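Local coordinates for protein aspartate aminotransferase (Thermotoga maritima, PDB 1O4S) that catalyses the pyridoxal-phosphate-dependent transfer of an amino group from L-aspartate to 2-oxoglutarate, giving oxaloacetate and L-glutamate, at residues 57-62 with 287-292; 125-130 with 173-178; 350-355 with 362-367. All blocks are in the same frame, centred on the assembly; numbering follows the deposited sequence.

Going from the N terminus, residues 57-62, on helix 57-68, meet residues 287-292, at the C-terminal part of helix 281-290, 225 residues on. This is contact 1. Contact 2 is nested inside this long loop. It closes a shorter one, joining neighbouring parallel strands of the seven-stranded sheet of the cofactor-binding domain. The two lie on opposite sides of the chain's centre, with their own centres about 38 Å apart. Contact 3 follows in series. It is a beta hairpin in the separate four-stranded sheet, and it carries an arginine that probably binds the substrate, as in relatives. Contacts 2 and 3 approach to about 12 Å at their nearest atoms, and no two contacts touch.

Contact 1: residues 57-62 with 287-292; sequences EPVVEE and ALKALE
Lys289 lies between Pro58 and Glu62 where the first turns of helix 57-68 meet the C-terminal part of helix 281-290. The backbones come close here: Val59 CA and Lys289 CA are 5.8 Å apart. No hydrogen bond crosses, so the contact rests on van der Waals packing.

The inner side is apolar, and Val59 and Ala290 are buried there. Val59 CG2 is anti to its own carbonyl carbon (chi1 178° for CG1), which turns this methyl onto Ala290. Val59 CG2 lies 3.9 Å from Ala290 CA and almost as near Ala290 CB. Here the small alanine lets the valine come up to the neighbouring backbone.

The outer side faces solvent. Pro58 and Glu292 are exposed, Lys289 and Glu62 partly so. The aliphatic part of Lys289 does the touching. Lys289 CG rests 3.5 Å from Pro58 O, the carbonyl that also takes the helical bond from Glu62 N. Lys289 CB meets Glu62 CG at 3.8 Å, and the two side chains cross at about a right angle. The lysine chain bends at chi2 (60°) and chi3 (64°), folding its end toward Glu292. Lys289 NZ then makes a weak salt bridge of 3.4 Å with Glu292 OE1. Glu62 OE1 is 4.8 Å from Lys289 NZ, too far for a salt bridge but probably still a mild attraction. Glu62 OE2 has a long, weak ion pair with Arg65. With an alanine here instead of Lys289, a gap would probably open beside Pro58 and Glu62, and Glu292 would lose this positive partner.

Further in, the two helices are backed by loops. Val59 also packs on Met250 and Ala290 on Phe244, while Ala287 touches Val255, so both helices bear on loops of the same chain.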
ATOM      1  N   GLU B  57      -7.238   8.606 -22.971  1.00 28.75           N
ATOM      2  CA  GLU B  57      -6.430   9.771 -23.211  1.00 29.00           C
ATOM      3  C   GLU B  57      -6.844  10.977 -22.351  1.00 28.33           C
ATOM      4  O   GLU B  57      -6.005  11.715 -21.929  1.00 26.67           O
ATOM      5  CB  GLU B  57      -6.404  10.117 -24.698  1.00 30.39           C
ATOM      6  CG  GLU B  57      -5.277  11.093 -25.090  1.00 36.17           C
ATOM      7  CD  GLU B  57      -3.863  10.538 -24.806  1.00 42.56           C
ATOM      8  OE1 GLU B  57      -2.872  11.317 -24.889  1.00 48.17           O
ATOM      9  OE2 GLU B  57      -3.722   9.313 -24.489  1.00 47.19           O
ATOM     10  N   PRO B  58      -8.122  11.209 -22.082  1.00 28.73           N
ATOM     11  CA  PRO B  58      -8.457  12.356 -21.228  1.00 28.52           C
ATOM     12  C   PRO B  58      -7.864  12.244 -19.836  1.00 28.72           C
ATOM     13  O   PRO B  58      -7.569  13.278 -19.227  1.00 27.42           O
ATOM     14  CB  PRO B  58      -9.991  12.366 -21.224  1.00 28.73           C
ATOM     15  CG  PRO B  58     -10.337  11.669 -22.503  1.00 28.81           C
ATOM     16  CD  PRO B  58      -9.327  10.548 -22.611  1.00 27.66           C
ATOM     17  N   VAL B  59      -7.713  11.014 -19.355  1.00 28.16           N
ATOM     18  CA  VAL B  59      -7.117  10.744 -18.064  1.00 29.00           C
ATOM     19  C   VAL B  59      -5.612  11.036 -18.126  1.00 28.68           C
ATOM     20  O   VAL B  59      -5.102  11.699 -17.254  1.00 27.80           O
ATOM     21  CB  VAL B  59      -7.353   9.286 -17.601  1.00 29.39           C
ATOM     22  CG1 VAL B  59      -6.657   9.010 -16.228  1.00 30.75           C
ATOM     23  CG2 VAL B  59      -8.841   8.987 -17.523  1.00 31.30           C
ATOM     24  N   VAL B  60      -4.931  10.543 -19.157  1.00 28.21           N
ATOM     25  CA  VAL B  60      -3.532  10.897 -19.396  1.00 28.00           C
ATOM     26  C   VAL B  60      -3.338  12.418 -19.424  1.00 28.77           C
ATOM     27  O   VAL B  60      -2.450  12.964 -18.748  1.00 28.92           O
ATOM     28  CB  VAL B  60      -3.036  10.307 -20.710  1.00 28.34           C
ATOM     29  CG1 VAL B  60      -1.658  10.838 -21.071  1.00 27.79           C
ATOM     30  CG2 VAL B  60      -3.043   8.766 -20.671  1.00 26.37           C
ATOM     31  N   GLU B  61      -4.172  13.116 -20.185  1.00 29.11           N
ATOM     32  CA  GLU B  61      -4.042  14.572 -20.340  1.00 30.47           C
ATOM     33  C   GLU B  61      -4.181  15.319 -19.018  1.00 29.61           C
ATOM     34  O   GLU B  61      -3.381  16.211 -18.745  1.00 28.54           O
ATOM     35  CB  GLU B  61      -5.037  15.153 -21.384  1.00 30.90           C
ATOM     36  CG  GLU B  61      -4.723  14.665 -22.797  1.00 37.54           C
ATOM     37  CD  GLU B  61      -5.727  15.121 -23.901  1.00 44.86           C
ATOM     38  OE1 GLU B  61      -6.882  15.579 -23.580  1.00 49.37           O
ATOM     39  OE2 GLU B  61      -5.340  15.001 -25.102  1.00 45.91           O
ATOM     40  N   GLU B  62      -5.197  14.975 -18.228  1.00 28.72           N
ATOM     41  CA  GLU B  62      -5.339  15.534 -16.876  1.00 29.81           C
ATOM     42  C   GLU B  62      -4.149  15.245 -15.944  1.00 28.96           C
ATOM     43  O   GLU B  62      -3.712  16.115 -15.190  1.00 28.18           O
ATOM     44  CB  GLU B  62      -6.615  15.018 -16.247  1.00 30.10           C
ATOM     45  CG  GLU B  62      -6.834  15.379 -14.798  1.00 32.71           C
ATOM     46  CD  GLU B  62      -7.009  16.858 -14.550  1.00 37.02           C
ATOM     47  OE1 GLU B  62      -7.242  17.637 -15.532  1.00 40.09           O
ATOM     48  OE2 GLU B  62      -6.911  17.225 -13.340  1.00 41.61           O
ATOM     49  N   ALA B 287      -7.897   9.594 -11.519  1.00 27.79           N
ATOM     50  CA  ALA B 287      -9.152   8.943 -11.181  1.00 28.58           C
ATOM     51  C   ALA B 287     -10.343   9.908 -11.143  1.00 28.40           C
ATOM     52  O   ALA B 287     -11.435   9.598 -11.584  1.00 27.99           O
ATOM     53  CB  ALA B 287      -9.001   8.174  -9.843  1.00 29.44           C
ATOM     54  N   LEU B 288     -10.109  11.112 -10.668  1.00 28.90           N
ATOM     55  CA  LEU B 288     -11.155  12.110 -10.607  1.00 29.37           C
ATOM     56  C   LEU B 288     -11.648  12.397 -12.042  1.00 29.00           C
ATOM     57  O   LEU B 288     -12.849  12.436 -12.288  1.00 28.76           O
ATOM     58  CB  LEU B 288     -10.637  13.349  -9.861  1.00 28.98           C
ATOM     59  CG  LEU B 288     -11.528  14.572  -9.710  1.00 32.81           C
ATOM     60  CD1 LEU B 288     -12.798  14.237  -8.919  1.00 34.32           C
ATOM     61  CD2 LEU B 288     -10.733  15.657  -9.012  1.00 33.47           C
ATOM     62  N   LYS B 289     -10.733  12.510 -12.999  1.00 27.84           N
ATOM     63  CA  LYS B 289     -11.104  12.679 -14.400  1.00 27.63           C
ATOM     64  C   LYS B 289     -11.743  11.414 -14.964  1.00 27.11           C
ATOM     65  O   LYS B 289     -12.651  11.468 -15.796  1.00 26.51           O
ATOM     66  CB  LYS B 289      -9.860  13.061 -15.219  1.00 28.20           C
ATOM     67  CG  LYS B 289     -10.055  13.188 -16.756  1.00 30.53           C
ATOM     68  CD  LYS B 289     -11.099  14.251 -17.182  1.00 34.30           C
ATOM     69  CE  LYS B 289     -10.712  15.688 -16.802  1.00 38.75           C
ATOM     70  NZ  LYS B 289     -11.644  16.763 -17.358  1.00 41.87           N
ATOM     71  N   ALA B 290     -11.249  10.263 -14.539  1.00 27.42           N
ATOM     72  CA  ALA B 290     -11.763   8.982 -15.003  1.00 28.20           C
ATOM     73  C   ALA B 290     -13.248   8.829 -14.725  1.00 28.80           C
ATOM     74  O   ALA B 290     -13.920   8.189 -15.507  1.00 28.87           O
ATOM     75  CB  ALA B 290     -11.038   7.859 -14.408  1.00 27.67           C
ATOM     76  N   LEU B 291     -13.735   9.410 -13.627  1.00 29.31           N
ATOM     77  CA  LEU B 291     -15.157   9.441 -13.313  1.00 30.71           C
ATOM     78  C   LEU B 291     -16.013  10.026 -14.440  1.00 31.89           C
ATOM     79  O   LEU B 291     -17.152   9.609 -14.641  1.00 32.14           O
ATOM     80  CB  LEU B 291     -15.394  10.234 -12.036  1.00 30.63           C
ATOM     81  CG  LEU B 291     -14.963   9.546 -10.745  1.00 31.67           C
ATOM     82  CD1 LEU B 291     -14.973  10.554  -9.624  1.00 33.35           C
ATOM     83  CD2 LEU B 291     -15.886   8.375 -10.424  1.00 33.37           C
ATOM     84  N   GLU B 292     -15.449  10.967 -15.199  1.00 32.55           N
ATOM     85  CA  GLU B 292     -16.145  11.581 -16.316  1.00 33.48           C
ATOM     86  C   GLU B 292     -16.047  10.813 -17.650  1.00 32.60           C
ATOM     87  O   GLU B 292     -16.672  11.209 -18.635  1.00 31.99           O
ATOM     88  CB  GLU B 292     -15.591  12.983 -16.553  1.00 33.72           C
ATOM     89  CG  GLU B 292     -15.674  13.905 -15.364  1.00 38.63           C
ATOM     90  CD  GLU B 292     -14.863  15.189 -15.565  1.00 43.75           C
ATOM     91  OE1 GLU B 292     -14.797  15.699 -16.695  1.00 43.90           O
ATOM     92  OE2 GLU B 292     -14.275  15.686 -14.575  1.00 50.70           O
TER

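Contact 2: residues 125-130 with 173-178; sequences GDEVIV and GKTKAV
Glu127 and Thr175 pair across two parallel strands, 127-132 and 175-180. Glu127 N bonds to Lys174 O at 3.1 Å. In return, Glu127 O receives Lys176 N at 2.9 Å and, more weakly, Ala177 N. One carbonyl thus serves two successive amides. This is a beta bulge: Lys176 is the extra residue, its psi of -27° departing from extended strand geometry. Beyond it the register has moved by one. Val128 pairs with Ala177, and Ile129 N bonds to Ala177 O at 3.0 Å.

The side chains of Glu127, Ile129, Thr175 and Val178 share a face. Thr175 OG1 donates to Glu127 OE1 at 2.5 Å, a short distance, meeting it from above the carboxylate plane. The glutamate reaches there with CG anti to its backbone N (chi1 161°) and an extended chain. Ile129 CD1 lies 3.9 Å from Thr175 CG2, and Ile129 and Val178 run side by side. Val128 and Ala177 occupy the other face. At the start of the strands, Lys174 CG packs 3.5 Å from Glu127 CB. The Asp126 side chain crosses that of Lys176 at a slant, with Asp126 OD2 3.7 Å from Lys176 CD.

A second shell fixes these groups. Thr175 OG1 is also bonded to Val172 N, which suits its role as donor to Glu127. Asp126 OD2 is held by Asp123 N, and Lys176 NZ by Leu121 O.

The two strands are neighbours in the seven-stranded sheet of the cofactor-binding domain, with 127-132 next to the edge strand 148-153. There Glu127 touches Thr148 and Asn150. Strand 209-213 lies beyond 175-180. Helix 138-144 covers Val128 through Ile142, and Val14 of the second subunit packs on Lys176.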
ATOM      1  N   GLY B 125      -8.583 -15.166  14.467  1.00 35.99           N
ATOM      2  CA  GLY B 125      -9.482 -16.305  14.434  1.00 36.36           C
ATOM      3  C   GLY B 125     -10.868 -16.094  13.800  1.00 36.01           C
ATOM      4  O   GLY B 125     -11.565 -17.088  13.552  1.00 37.60           O
ATOM      5  N   ASP B 126     -11.291 -14.844  13.577  1.00 34.67           N
ATOM      6  CA  ASP B 126     -12.568 -14.572  12.921  1.00 33.55           C
ATOM      7  C   ASP B 126     -12.582 -15.244  11.567  1.00 33.15           C
ATOM      8  O   ASP B 126     -11.556 -15.323  10.897  1.00 34.04           O
ATOM      9  CB  ASP B 126     -12.819 -13.078  12.733  1.00 33.60           C
ATOM     10  CG  ASP B 126     -13.284 -12.368  14.000  1.00 33.89           C
ATOM     11  OD1 ASP B 126     -13.570 -13.026  15.017  1.00 36.75           O
ATOM     12  OD2 ASP B 126     -13.443 -11.134  14.050  1.00 33.69           O
ATOM     13  N   GLU B 127     -13.751 -15.714  11.158  1.00 32.50           N
ATOM     14  CA  GLU B 127     -13.919 -16.458   9.914  1.00 32.37           C
ATOM     15  C   GLU B 127     -14.579 -15.631   8.788  1.00 31.64           C
ATOM     16  O   GLU B 127     -15.518 -14.853   9.010  1.00 30.71           O
ATOM     17  CB  GLU B 127     -14.737 -17.725  10.182  1.00 33.05           C
ATOM     18  CG  GLU B 127     -15.375 -18.351   8.944  1.00 35.99           C
ATOM     19  CD  GLU B 127     -16.182 -19.591   9.284  1.00 39.33           C
ATOM     20  OE1 GLU B 127     -17.442 -19.561   9.176  1.00 41.36           O
ATOM     21  OE2 GLU B 127     -15.541 -20.584   9.681  1.00 42.31           O
ATOM     22  N   VAL B 128     -14.064 -15.812   7.579  1.00 30.87           N
ATOM     23  CA  VAL B 128     -14.674 -15.261   6.381  1.00 30.48           C
ATOM     24  C   VAL B 128     -15.054 -16.429   5.491  1.00 29.70           C
ATOM     25  O   VAL B 128     -14.210 -17.278   5.199  1.00 28.15           O
ATOM     26  CB  VAL B 128     -13.721 -14.315   5.593  1.00 29.84           C
ATOM     27  CG1 VAL B 128     -14.427 -13.722   4.391  1.00 30.33           C
ATOM     28  CG2 VAL B 128     -13.186 -13.188   6.490  1.00 30.46           C
ATOM     29  N   ILE B 129     -16.318 -16.452   5.058  1.00 29.36           N
ATOM     30  CA  ILE B 129     -16.756 -17.396   4.036  1.00 29.50           C
ATOM     31  C   ILE B 129     -16.399 -16.854   2.656  1.00 29.78           C
ATOM     32  O   ILE B 129     -16.713 -15.701   2.339  1.00 30.01           O
ATOM     33  CB  ILE B 129     -18.270 -17.654   4.175  1.00 29.45           C
ATOM     34  CG1 ILE B 129     -18.511 -18.515   5.419  1.00 30.35           C
ATOM     35  CG2 ILE B 129     -18.846 -18.342   2.915  1.00 28.59           C
ATOM     36  CD1 ILE B 129     -19.902 -18.467   5.924  1.00 32.41           C
ATOM     37  N   VAL B 130     -15.721 -17.663   1.838  1.00 29.88           N
ATOM     38  CA  VAL B 130     -15.469 -17.318   0.437  1.00 30.14           C
ATOM     39  C   VAL B 130     -16.028 -18.427  -0.457  1.00 29.98           C
ATOM     40  O   VAL B 130     -16.302 -19.525   0.009  1.00 30.21           O
ATOM     41  CB  VAL B 130     -13.971 -17.072   0.142  1.00 30.33           C
ATOM     42  CG1 VAL B 130     -13.371 -16.139   1.193  1.00 30.42           C
ATOM     43  CG2 VAL B 130     -13.209 -18.362   0.100  1.00 31.43           C
ATOM     44  N   GLY B 173     -20.444 -18.665  15.234  1.00 38.20           N
ATOM     45  CA  GLY B 173     -20.248 -17.451  16.025  1.00 37.86           C
ATOM     46  C   GLY B 173     -19.090 -16.580  15.541  1.00 37.19           C
ATOM     47  O   GLY B 173     -19.142 -15.349  15.568  1.00 36.69           O
ATOM     48  N   LYS B 174     -18.038 -17.240  15.091  1.00 36.91           N
ATOM     49  CA  LYS B 174     -16.820 -16.557  14.681  1.00 36.65           C
ATOM     50  C   LYS B 174     -16.956 -15.952  13.263  1.00 34.99           C
ATOM     51  O   LYS B 174     -16.179 -15.085  12.913  1.00 34.00           O
ATOM     52  CB  LYS B 174     -15.615 -17.527  14.782  1.00 37.17           C
ATOM     53  CG  LYS B 174     -15.429 -18.462  13.569  1.00 38.84           C
ATOM     54  CD  LYS B 174     -14.808 -19.830  13.921  1.00 41.26           C
ATOM     55  CE  LYS B 174     -13.282 -19.803  13.967  1.00 43.01           C
ATOM     56  NZ  LYS B 174     -12.686 -21.167  13.767  1.00 44.41           N
ATOM     57  N   THR B 175     -17.933 -16.415  12.469  1.00 34.30           N
ATOM     58  CA  THR B 175     -18.165 -15.884  11.105  1.00 33.59           C
ATOM     59  C   THR B 175     -18.463 -14.385  11.105  1.00 33.58           C
ATOM     60  O   THR B 175     -19.576 -13.943  11.444  1.00 33.91           O
ATOM     61  CB  THR B 175     -19.313 -16.579  10.371  1.00 33.39           C
ATOM     62  OG1 THR B 175     -19.066 -17.981  10.255  1.00 32.00           O
ATOM     63  CG2 THR B 175     -19.362 -16.063   8.889  1.00 33.99           C
ATOM     64  N   LYS B 176     -17.464 -13.612  10.699  1.00 32.47           N
ATOM     65  CA  LYS B 176     -17.540 -12.164  10.704  1.00 32.45           C
ATOM     66  C   LYS B 176     -17.950 -11.578   9.340  1.00 31.41           C
ATOM     67  O   LYS B 176     -18.469 -10.480   9.284  1.00 30.95           O
ATOM     68  CB  LYS B 176     -16.166 -11.592  11.148  1.00 32.88           C
ATOM     69  CG  LYS B 176     -16.167 -10.084  11.464  1.00 34.89           C
ATOM     70  CD  LYS B 176     -16.733  -9.788  12.877  1.00 39.23           C
ATOM     71  CE  LYS B 176     -17.086  -8.271  13.050  1.00 41.40           C
ATOM     72  NZ  LYS B 176     -15.911  -7.334  13.335  1.00 43.12           N
ATOM     73  N   ALA B 177     -17.671 -12.275   8.247  1.00 30.64           N
ATOM     74  CA  ALA B 177     -17.971 -11.743   6.928  1.00 30.43           C
ATOM     75  C   ALA B 177     -18.177 -12.815   5.881  1.00 29.91           C
ATOM     76  O   ALA B 177     -17.665 -13.937   5.998  1.00 29.80           O
ATOM     77  CB  ALA B 177     -16.854 -10.757   6.461  1.00 30.98           C
ATOM     78  N   VAL B 178     -18.972 -12.460   4.873  1.00 28.97           N
ATOM     79  CA  VAL B 178     -19.105 -13.256   3.695  1.00 28.55           C
ATOM     80  C   VAL B 178     -18.650 -12.376   2.527  1.00 28.88           C
ATOM     81  O   VAL B 178     -19.144 -11.258   2.317  1.00 28.71           O
ATOM     82  CB  VAL B 178     -20.534 -13.741   3.497  1.00 28.60           C
ATOM     83  CG1 VAL B 178     -20.690 -14.472   2.121  1.00 28.09           C
ATOM     84  CG2 VAL B 178     -20.969 -14.639   4.664  1.00 29.50           C
TER

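Contact 3: residues 350-355 with 362-367; sequences VALVPG and GFVRLS. With SO4 (sulfate ion), chain K.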
ATOM      1  N   VAL B 350       0.422 -21.549 -26.187  1.00 31.28           N
ATOM      2  CA  VAL B 350      -0.705 -20.825 -25.606  1.00 30.93           C
ATOM      3  C   VAL B 350      -0.670 -20.963 -24.097  1.00 30.63           C
ATOM      4  O   VAL B 350      -0.580 -22.076 -23.556  1.00 29.87           O
ATOM      5  CB  VAL B 350      -2.075 -21.334 -26.123  1.00 31.11           C
ATOM      6  CG1 VAL B 350      -3.216 -20.500 -25.514  1.00 31.02           C
ATOM      7  CG2 VAL B 350      -2.111 -21.312 -27.641  1.00 30.66           C
ATOM      8  N   ALA B 351      -0.757 -19.819 -23.429  1.00 30.38           N
ATOM      9  CA  ALA B 351      -0.753 -19.734 -21.978  1.00 30.08           C
ATOM     10  C   ALA B 351      -2.151 -19.532 -21.358  1.00 30.12           C
ATOM     11  O   ALA B 351      -2.823 -18.529 -21.594  1.00 29.43           O
ATOM     12  CB  ALA B 351       0.196 -18.650 -21.526  1.00 29.51           C
ATOM     13  N   LEU B 352      -2.559 -20.518 -20.549  1.00 30.64           N
ATOM     14  CA  LEU B 352      -3.755 -20.444 -19.709  1.00 30.65           C
ATOM     15  C   LEU B 352      -3.386 -20.634 -18.229  1.00 31.11           C
ATOM     16  O   LEU B 352      -2.264 -20.997 -17.883  1.00 31.31           O
ATOM     17  CB  LEU B 352      -4.792 -21.477 -20.141  1.00 30.41           C
ATOM     18  CG  LEU B 352      -5.170 -21.534 -21.631  1.00 30.06           C
ATOM     19  CD1 LEU B 352      -5.966 -22.777 -21.989  1.00 29.06           C
ATOM     20  CD2 LEU B 352      -5.938 -20.325 -22.028  1.00 30.67           C
ATOM     21  N   VAL B 353      -4.343 -20.355 -17.361  1.00 31.17           N
ATOM     22  CA  VAL B 353      -4.123 -20.450 -15.936  1.00 31.39           C
ATOM     23  C   VAL B 353      -4.828 -21.709 -15.398  1.00 31.41           C
ATOM     24  O   VAL B 353      -6.011 -21.858 -15.577  1.00 30.70           O
ATOM     25  CB  VAL B 353      -4.675 -19.230 -15.213  1.00 31.93           C
ATOM     26  CG1 VAL B 353      -4.309 -19.296 -13.741  1.00 32.50           C
ATOM     27  CG2 VAL B 353      -4.141 -17.928 -15.856  1.00 31.91           C
ATOM     28  N   PRO B 354      -4.100 -22.599 -14.726  1.00 31.49           N
ATOM     29  CA  PRO B 354      -4.730 -23.776 -14.105  1.00 31.48           C
ATOM     30  C   PRO B 354      -5.848 -23.387 -13.122  1.00 30.72           C
ATOM     31  O   PRO B 354      -5.627 -22.534 -12.274  1.00 29.75           O
ATOM     32  CB  PRO B 354      -3.569 -24.445 -13.383  1.00 31.87           C
ATOM     33  CG  PRO B 354      -2.367 -23.969 -14.136  1.00 32.86           C
ATOM     34  CD  PRO B 354      -2.644 -22.557 -14.502  1.00 31.25           C
ATOM     35  N   GLY B 355      -7.027 -24.005 -13.258  1.00 30.21           N
ATOM     36  CA  GLY B 355      -8.122 -23.852 -12.303  1.00 30.04           C
ATOM     37  C   GLY B 355      -7.763 -24.148 -10.842  1.00 30.00           C
ATOM     38  O   GLY B 355      -8.369 -23.584  -9.918  1.00 28.58           O
ATOM     39  N   GLY B 362      -9.345 -29.343 -12.485  1.00 32.26           N
ATOM     40  CA  GLY B 362     -10.050 -29.850 -13.641  1.00 32.36           C
ATOM     41  C   GLY B 362     -10.664 -28.775 -14.516  1.00 32.31           C
ATOM     42  O   GLY B 362     -11.512 -29.065 -15.357  1.00 32.43           O
ATOM     43  N   PHE B 363     -10.235 -27.534 -14.310  1.00 32.73           N
ATOM     44  CA  PHE B 363     -10.687 -26.389 -15.093  1.00 32.50           C
ATOM     45  C   PHE B 363      -9.474 -25.568 -15.471  1.00 32.29           C
ATOM     46  O   PHE B 363      -8.401 -25.698 -14.884  1.00 32.11           O
ATOM     47  CB  PHE B 363     -11.648 -25.518 -14.283  1.00 32.59           C
ATOM     48  CG  PHE B 363     -13.036 -26.090 -14.149  1.00 32.96           C
ATOM     49  CD1 PHE B 363     -13.354 -26.962 -13.096  1.00 33.24           C
ATOM     50  CD2 PHE B 363     -14.031 -25.740 -15.056  1.00 32.41           C
ATOM     51  CE1 PHE B 363     -14.648 -27.483 -12.956  1.00 33.63           C
ATOM     52  CE2 PHE B 363     -15.329 -26.251 -14.933  1.00 33.83           C
ATOM     53  CZ  PHE B 363     -15.644 -27.136 -13.889  1.00 33.41           C
ATOM     54  N   VAL B 364      -9.653 -24.711 -16.454  1.00 32.74           N
ATOM     55  CA  VAL B 364      -8.600 -23.774 -16.890  1.00 32.86           C
ATOM     56  C   VAL B 364      -9.265 -22.391 -17.133  1.00 32.08           C
ATOM     57  O   VAL B 364     -10.445 -22.332 -17.486  1.00 31.86           O
ATOM     58  CB  VAL B 364      -7.868 -24.443 -18.086  1.00 33.72           C
ATOM     59  CG1 VAL B 364      -7.634 -23.552 -19.204  1.00 35.81           C
ATOM     60  CG2 VAL B 364      -6.591 -25.154 -17.620  1.00 34.62           C
ATOM     61  N   ARG B 365      -8.534 -21.296 -16.868  1.00 30.81           N
ATOM     62  CA  ARG B 365      -9.025 -19.935 -17.100  1.00 30.55           C
ATOM     63  C   ARG B 365      -8.352 -19.322 -18.312  1.00 29.89           C
ATOM     64  O   ARG B 365      -7.131 -19.247 -18.377  1.00 29.95           O
ATOM     65  CB  ARG B 365      -8.780 -19.017 -15.899  1.00 30.09           C
ATOM     66  CG  ARG B 365      -9.534 -17.722 -15.988  1.00 29.75           C
ATOM     67  CD  ARG B 365      -9.130 -16.711 -14.982  1.00 31.04           C
ATOM     68  NE  ARG B 365      -7.867 -16.067 -15.312  1.00 30.96           N
ATOM     69  CZ  ARG B 365      -7.298 -15.156 -14.537  1.00 31.83           C
ATOM     70  NH1 ARG B 365      -7.892 -14.787 -13.411  1.00 31.28           N
ATOM     71  NH2 ARG B 365      -6.135 -14.616 -14.894  1.00 31.74           N
ATOM     72  N   LEU B 366      -9.190 -18.899 -19.254  1.00 29.53           N
ATOM     73  CA  LEU B 366      -8.790 -18.188 -20.449  1.00 29.48           C
ATOM     74  C   LEU B 366      -9.233 -16.704 -20.337  1.00 29.67           C
ATOM     75  O   LEU B 366     -10.368 -16.373 -19.996  1.00 29.94           O
ATOM     76  CB  LEU B 366      -9.370 -18.918 -21.677  1.00 29.36           C
ATOM     77  CG  LEU B 366      -9.166 -18.313 -23.070  1.00 29.83           C
ATOM     78  CD1 LEU B 366      -9.378 -19.361 -24.131  1.00 31.19           C
ATOM     79  CD2 LEU B 366     -10.092 -17.091 -23.318  1.00 30.61           C
ATOM     80  N   SER B 367      -8.306 -15.797 -20.579  1.00 29.74           N
ATOM     81  CA  SER B 367      -8.632 -14.377 -20.599  1.00 29.90           C
ATOM     82  C   SER B 367      -8.799 -13.958 -22.021  1.00 29.40           C
ATOM     83  O   SER B 367      -8.020 -14.376 -22.899  1.00 29.13           O
ATOM     84  CB  SER B 367      -7.509 -13.524 -19.975  1.00 29.80           C
ATOM     85  OG  SER B 367      -7.298 -13.952 -18.654  1.00 31.53           O
TER
HETATM   86  S   SO4 K 706      -5.440 -12.553 -11.855  1.00 53.09           S
HETATM   87  O1  SO4 K 706      -6.876 -12.412 -12.135  1.00 52.26           O
HETATM   88  O2  SO4 K 706      -5.312 -13.591 -10.826  1.00 56.67           O
HETATM   89  O3  SO4 K 706      -4.604 -12.864 -13.038  1.00 49.89           O
HETATM   90  O4  SO4 K 706      -4.976 -11.260 -11.380  1.00 55.18           O
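Strands 350-354 and 363-367 form a beta hairpin that carries Arg365, which probably binds the substrate, by analogy with relatives. Val353 and Arg365 are an antiparallel hydrogen-bonded pair. Val353 N reaches Arg365 O at 3.2 Å, and Arg365 N reaches Val353 O at 2.9 Å. Nearer the turn, Gly355 N bonds to Phe363 O at 2.7 Å. A CB on Gly355 would clash with that oxygen.

The hairpin belongs to the four-stranded sheet of the smaller domain, built from both ends of the chain, and lies between strands 44-45 and 328-332. Its Leu352, Pro354 and Val364 face helix 337-348. Leu352 CD1 touches Val364 CG1, though the exact fit is doubtful because the Val364 side chain sits off the standard rotamers. Leu352 CD2 lies against Leu366 CB.

The other face points into the pocket. Arg365 runs beside Val353, its CG anti to the backbone N (chi1 -167°), and a bend at chi3 (76°) aims the guanidinium at a sulfate ion. Its edge makes a two-pronged grip: Arg365 NH1 bonds to sulfate O1 at 2.9 Å and Arg365 NH2 to sulfate O3 at 3.0 Å. The matching arginine of related class I aminotransferases binds the substrate alpha-carboxylate; the sulfate, probably from the crystallisation liquor, may occupy that place. Arg365 NH1 also bonds to Asn185 OD1, and Asn185 ND2 holds the sulfate too.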